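Local coordinates for protein heavy metal cation tricomponent efflux pump ZneA(CzcA-like) (Cupriavidus metallidurans, PDB 4K0J) that acts as a zinc-proton antiporter of the RND family, probably as the inner-membrane part of a three-component pump that expels heavy metal ions from the cell, at residues 134-139 with 281-286; 318-323 with 612-617. All blocks are in the same frame, centred on the assembly; numbering follows the deposited sequence.

Interaction 1: residues 134-139 with 281-286; sequences IGEIYR and QGITLL
Glu136 pairs with Leu285, and Arg139 with Ile283, where two neighbouring antiparallel strands meet in the periplasmic sheet that probably matches the PN2 subdomain of RND pumps. Both are non-hydrogen-bonded pairs, and the register slips by one residue between them. Glu136 is the centre of an inverse gamma turn. Beyond it, Ile137 N donates to Thr284 O (3.0 Å). Tyr138 O receives Thr284 OG1 at 3.2 Å, in the carbonyl plane on a lone pair. Thr284 N adds a weak, longer bond to the same oxygen.

Glu136, Arg139, Ile283 and Leu285 share one face of the sheet. Glu136 lies alongside Ile283, with its CB 3.6 Å from Ile283 CG2. Its CG is equally close to Leu285 CD2. Arg139 runs extended, and the Ile283 side chain sits over one face of its guanidinium. Arg139 NH2 makes a long salt bridge with Glu136 OE1 (3.8 Å). The Gln281 amide stands at the guanidinium edge, its plane turned by 47°. Its OE1 bonds to Tyr320 OH.

Tyr138 and Thr284 use the other face, where Tyr138 packs on helix 292-310. Ile137 CG1 lies between the backbone N and the carbonyl carbon (chi1 55°). From there, Ile137 CD1 meets Leu286 CD1 at 3.7 Å, the two side chains crossing at about a right angle.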
loop_
_atom_site.group_PDB
_atom_site.type_symbol
_atom_site.label_atom_id
_atom_site.label_comp_id
_atom_site.label_asym_id
_atom_site.label_seq_id
_atom_site.Cartn_x
_atom_site.Cartn_y
_atom_site.Cartn_z
ATOM N N ILE C 134 17.288 11.116 -13.120
ATOM C CA ILE C 134 16.949 12.004 -14.225
ATOM C C ILE C 134 15.792 12.931 -13.856
ATOM O O ILE C 134 15.069 13.411 -14.728
ATOM C CB ILE C 134 16.557 11.220 -15.485
ATOM C CG1 ILE C 134 15.265 10.438 -15.256
ATOM C CG2 ILE C 134 17.678 10.287 -15.901
ATOM C CD1 ILE C 134 14.586 10.026 -16.534
ATOM N N GLY C 135 15.624 13.185 -12.562
ATOM C CA GLY C 135 14.550 14.035 -12.094
ATOM C C GLY C 135 14.919 15.504 -12.054
ATOM O O GLY C 135 14.064 16.356 -11.833
ATOM N N GLU C 136 16.193 15.805 -12.279
ATOM C CA GLU C 136 16.697 17.170 -12.167
ATOM C C GLU C 136 16.370 17.985 -13.420
ATOM O O GLU C 136 17.222 18.191 -14.287
ATOM C CB GLU C 136 18.202 17.130 -11.914
ATOM C CG GLU C 136 18.583 16.310 -10.689
ATOM C CD GLU C 136 20.006 15.797 -10.743
ATOM O OE1 GLU C 136 20.485 15.467 -11.853
ATOM O OE2 GLU C 136 20.644 15.718 -9.673
ATOM N N ILE C 137 15.135 18.472 -13.498
ATOM C CA ILE C 137 14.582 18.909 -14.776
ATOM C C ILE C 137 14.735 20.391 -15.095
ATOM O O ILE C 137 14.514 20.805 -16.232
ATOM C CB ILE C 137 13.098 18.523 -14.898
ATOM C CG1 ILE C 137 12.304 19.067 -13.711
ATOM C CG2 ILE C 137 12.942 17.011 -14.989
ATOM C CD1 ILE C 137 10.824 18.736 -13.784
ATOM N N TYR C 138 15.118 21.192 -14.109
ATOM C CA TYR C 138 15.195 22.633 -14.321
ATOM C C TYR C 138 16.275 23.276 -13.462
ATOM O O TYR C 138 16.036 23.636 -12.310
ATOM C CB TYR C 138 13.837 23.267 -14.039
ATOM C CG TYR C 138 13.750 24.753 -14.315
ATOM C CD1 TYR C 138 13.864 25.677 -13.286
ATOM C CD2 TYR C 138 13.528 25.229 -15.599
ATOM C CE1 TYR C 138 13.772 27.036 -13.529
ATOM C CE2 TYR C 138 13.429 26.585 -15.851
ATOM C CZ TYR C 138 13.555 27.484 -14.813
ATOM O OH TYR C 138 13.457 28.836 -15.062
ATOM N N ARG C 139 17.467 23.413 -14.032
ATOM C CA ARG C 139 18.586 24.050 -13.344
ATOM C C ARG C 139 18.585 25.545 -13.610
ATOM O O ARG C 139 18.360 25.975 -14.737
ATOM C CB ARG C 139 19.906 23.428 -13.791
ATOM C CG ARG C 139 20.105 22.020 -13.270
ATOM C CD ARG C 139 21.348 21.375 -13.835
ATOM N NE ARG C 139 21.581 20.069 -13.228
ATOM C CZ ARG C 139 22.301 19.880 -12.127
ATOM N NH1 ARG C 139 22.863 20.918 -11.520
ATOM N NH2 ARG C 139 22.462 18.654 -11.636
ATOM N N GLN C 281 22.606 28.543 -7.114
ATOM C CA GLN C 281 21.748 27.820 -8.042
ATOM C C GLN C 281 20.765 26.876 -7.362
ATOM O O GLN C 281 20.936 26.494 -6.200
ATOM C CB GLN C 281 22.592 26.983 -8.990
ATOM C CG GLN C 281 23.023 25.678 -8.369
ATOM C CD GLN C 281 23.324 24.625 -9.397
ATOM O OE1 GLN C 281 23.533 24.928 -10.570
ATOM N NE2 GLN C 281 23.341 23.372 -8.964
ATOM N N GLY C 282 19.745 26.478 -8.116
ATOM C CA GLY C 282 18.780 25.508 -7.640
ATOM C C GLY C 282 18.557 24.376 -8.626
ATOM O O GLY C 282 18.713 24.547 -9.834
ATOM N N ILE C 283 18.188 23.215 -8.096
ATOM C CA ILE C 283 17.935 22.026 -8.897
ATOM C C ILE C 283 16.523 21.503 -8.613
ATOM O O ILE C 283 16.240 20.999 -7.516
ATOM C CB ILE C 283 18.959 20.921 -8.578
ATOM C CG1 ILE C 283 20.372 21.506 -8.489
ATOM C CG2 ILE C 283 18.896 19.817 -9.613
ATOM C CD1 ILE C 283 21.444 20.500 -8.111
ATOM N N THR C 284 15.638 21.640 -9.597
ATOM C CA THR C 284 14.252 21.216 -9.443
ATOM C C THR C 284 14.139 19.718 -9.644
ATOM O O THR C 284 14.384 19.206 -10.739
ATOM C CB THR C 284 13.338 21.923 -10.443
ATOM O OG1 THR C 284 13.523 23.340 -10.332
ATOM C CG2 THR C 284 11.878 21.567 -10.172
ATOM N N LEU C 285 13.763 19.019 -8.579
ATOM C CA LEU C 285 13.762 17.566 -8.594
ATOM C C LEU C 285 12.393 17.003 -8.923
ATOM O O LEU C 285 11.462 17.095 -8.120
ATOM C CB LEU C 285 14.246 17.019 -7.255
ATOM C CG LEU C 285 15.579 17.614 -6.799
ATOM C CD1 LEU C 285 16.062 16.968 -5.509
ATOM C CD2 LEU C 285 16.610 17.466 -7.897
ATOM N N LEU C 286 12.287 16.419 -10.113
ATOM C CA LEU C 286 11.067 15.771 -10.553
ATOM C C LEU C 286 10.730 14.615 -9.624
ATOM O O LEU C 286 11.524 13.684 -9.473
ATOM C CB LEU C 286 11.227 15.257 -11.986
ATOM C CG LEU C 286 9.994 14.598 -12.609
ATOM C CD1 LEU C 286 8.989 15.649 -13.063
ATOM C CD2 LEU C 286 10.398 13.692 -13.755
#

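Interaction 2: residues 318-323 with 612-617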
loop_
_atom_site.group_PDB
_atom_site.type_symbol
_atom_site.label_atom_id
_atom_site.label_comp_id
_atom_site.label_asym_id
_atom_site.label_seq_id
_atom_site.Cartn_x
_atom_site.Cartn_y
_atom_site.Cartn_z
ATOM N N VAL C 318 17.046 32.597 -13.784
ATOM C CA VAL C 318 17.278 32.229 -15.173
ATOM C C VAL C 318 17.830 30.823 -15.259
ATOM O O VAL C 318 18.802 30.491 -14.587
ATOM C CB VAL C 318 18.224 33.212 -15.871
ATOM C CG1 VAL C 318 19.249 33.704 -14.903
ATOM C CG2 VAL C 318 18.893 32.548 -17.070
ATOM N N PRO C 319 17.191 29.981 -16.078
ATOM C CA PRO C 319 17.596 28.582 -16.232
ATOM C C PRO C 319 18.785 28.407 -17.174
ATOM O O PRO C 319 19.026 29.255 -18.027
ATOM C CB PRO C 319 16.352 27.933 -16.840
ATOM C CG PRO C 319 15.678 29.037 -17.587
ATOM C CD PRO C 319 15.948 30.291 -16.809
ATOM N N TYR C 320 19.520 27.313 -17.008
ATOM C CA TYR C 320 20.583 26.962 -17.938
ATOM C C TYR C 320 20.397 25.535 -18.438
ATOM O O TYR C 320 20.890 25.170 -19.505
ATOM C CB TYR C 320 21.983 27.194 -17.339
ATOM C CG TYR C 320 22.359 26.342 -16.148
ATOM C CD1 TYR C 320 22.793 25.034 -16.312
ATOM C CD2 TYR C 320 22.326 26.863 -14.859
ATOM C CE1 TYR C 320 23.157 24.255 -15.225
ATOM C CE2 TYR C 320 22.689 26.092 -13.764
ATOM C CZ TYR C 320 23.105 24.789 -13.955
ATOM O OH TYR C 320 23.467 24.014 -12.880
ATOM N N ILE C 321 19.682 24.735 -17.657
ATOM C CA ILE C 321 19.157 23.469 -18.153
ATOM C C ILE C 321 17.652 23.442 -17.921
ATOM O O ILE C 321 17.173 23.769 -16.839
ATOM C CB ILE C 321 19.834 22.232 -17.511
ATOM C CG1 ILE C 321 21.337 22.234 -17.805
ATOM C CG2 ILE C 321 19.216 20.948 -18.049
ATOM C CD1 ILE C 321 22.073 20.973 -17.361
ATOM N N ASP C 322 16.913 23.063 -18.955
ATOM C CA ASP C 322 15.463 23.056 -18.900
ATOM C C ASP C 322 14.943 21.898 -19.745
ATOM O O ASP C 322 14.955 21.968 -20.975
ATOM C CB ASP C 322 14.937 24.384 -19.444
ATOM C CG ASP C 322 13.475 24.604 -19.141
ATOM O OD1 ASP C 322 12.686 23.642 -19.237
ATOM O OD2 ASP C 322 13.117 25.750 -18.806
ATOM N N ARG C 323 14.479 20.844 -19.079
ATOM C CA ARG C 323 14.052 19.612 -19.747
ATOM C C ARG C 323 13.083 19.861 -20.910
ATOM O O ARG C 323 13.031 19.085 -21.880
ATOM C CB ARG C 323 13.432 18.659 -18.723
ATOM C CG ARG C 323 12.929 17.360 -19.310
ATOM C CD ARG C 323 14.041 16.364 -19.520
ATOM N NE ARG C 323 14.449 15.759 -18.261
ATOM C CZ ARG C 323 15.567 16.064 -17.616
ATOM N NH1 ARG C 323 15.852 15.465 -16.467
ATOM N NH2 ARG C 323 16.400 16.964 -18.124
ATOM N N ALA C 612 28.554 21.480 -15.379
ATOM C CA ALA C 612 27.539 21.402 -16.421
ATOM C C ALA C 612 27.941 22.263 -17.618
ATOM O O ALA C 612 28.209 23.458 -17.481
ATOM C CB ALA C 612 26.183 21.820 -15.882
ATOM N N VAL C 613 27.988 21.641 -18.792
ATOM C CA VAL C 613 28.378 22.325 -20.020
ATOM C C VAL C 613 27.235 22.385 -21.019
ATOM O O VAL C 613 26.897 21.385 -21.653
ATOM C CB VAL C 613 29.558 21.625 -20.693
ATOM C CG1 VAL C 613 29.956 22.372 -21.952
ATOM C CG2 VAL C 613 30.727 21.539 -19.731
ATOM N N THR C 614 26.643 23.566 -21.156
ATOM C CA THR C 614 25.522 23.761 -22.064
ATOM C C THR C 614 26.037 24.201 -23.427
ATOM O O THR C 614 27.028 24.924 -23.519
ATOM C CB THR C 614 24.537 24.818 -21.527
ATOM O OG1 THR C 614 25.104 26.125 -21.675
ATOM C CG2 THR C 614 24.231 24.568 -20.057
ATOM N N LEU C 615 25.359 23.768 -24.483
ATOM C CA LEU C 615 25.813 24.050 -25.839
ATOM C C LEU C 615 24.880 24.989 -26.592
ATOM O O LEU C 615 23.795 25.328 -26.117
ATOM C CB LEU C 615 25.962 22.747 -26.629
ATOM C CG LEU C 615 26.753 21.623 -25.963
ATOM C CD1 LEU C 615 26.834 20.406 -26.880
ATOM C CD2 LEU C 615 28.139 22.107 -25.566
ATOM N N HIS C 616 25.321 25.408 -27.772
ATOM C CA HIS C 616 24.466 26.126 -28.705
ATOM C C HIS C 616 23.701 25.109 -29.540
ATOM O O HIS C 616 24.112 23.951 -29.627
ATOM C CB HIS C 616 25.308 27.020 -29.617
ATOM C CG HIS C 616 25.775 28.281 -28.961
ATOM N ND1 HIS C 616 24.921 29.318 -28.655
ATOM C CD2 HIS C 616 27.006 28.673 -28.557
ATOM C CE1 HIS C 616 25.605 30.294 -28.088
ATOM N NE2 HIS C 616 26.873 29.928 -28.017
ATOM N N PRO C 617 22.575 25.526 -30.143
ATOM C CA PRO C 617 21.880 24.647 -31.084
ATOM C C PRO C 617 22.841 24.152 -32.160
ATOM O O PRO C 617 23.610 24.950 -32.698
ATOM C CB PRO C 617 20.835 25.571 -31.704
ATOM C CG PRO C 617 20.546 26.561 -30.643
ATOM C CD PRO C 617 21.839 26.784 -29.918
#
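Apolar contacts carry the meeting of Tyr320 and Ile321 with Ala612 and Thr614. The ring of Tyr320 reaches residues 612-617 along one side, through CD1 and CE1. CE1 touches Ala612 CB at 3.9 Å, and CD1 lies 4.0 Å from Thr614 CG2. Both methyl groups approach the ring obliquely. The Tyr320 and Thr614 side chains cross at about a right angle. Ile321 adds looser contacts beside the ring. Its CD1 is 4.4 Å from Ala612 CB, and its CG1 is 4.3 Å from Thr614 CG2. The Thr614 methyl thus faces the tyrosine and the isoleucine together. The same methyl also packs against the backbone, with CG2 3.4 Å from Tyr320 O.

The backbones stay apart. Even the nearest CA atoms, those of Tyr320 and Thr614, are 7.2 Å from each other, and the buried area is small, 149 Å². This is a contact between two sheets, which probably correspond to the PN2 and PC1 subdomains of the RND porter domain. Residues 612-615 belong to the PC1-like sheet. On the PN2-like side a classic beta bulge sets Tyr320 and Ile321 together opposite Arg139, where the strand bends.

The polar groups bond within the surrounding fold. Tyr320 CG lies between its backbone N and carbonyl carbon (chi1 65°), a rotation that swings the ring toward residues 612-617, while the hydroxyl at its far end is held by Gln281. Thr614 has CG2 anti to its carbonyl carbon, which turns the methyl to Tyr320, while OG1 accepts a bond from His589 N.

Overall arrangement
From the N terminus, residues 134-139 come first. Interaction 1 then closes a loop of 141 residues, which holds strand 170-177 of the same sheet and the long hairpin of strands 214-220 and 223-230. After helix 292-310 the chain returns to this sheet at 318-323. Interaction 2 opens there and closes a much longer, mainly helical loop that contains the first group of predicted transmembrane helices after residue 323. The two loops follow in series and neither nest nor cross. Their centres are about 12 Å apart. Strand 135-143 lies between 280-287 on one side and 316-319 with 321-322 on the other, so interaction 1 builds the sheet and interaction 2 joins its edge to strand 608-615.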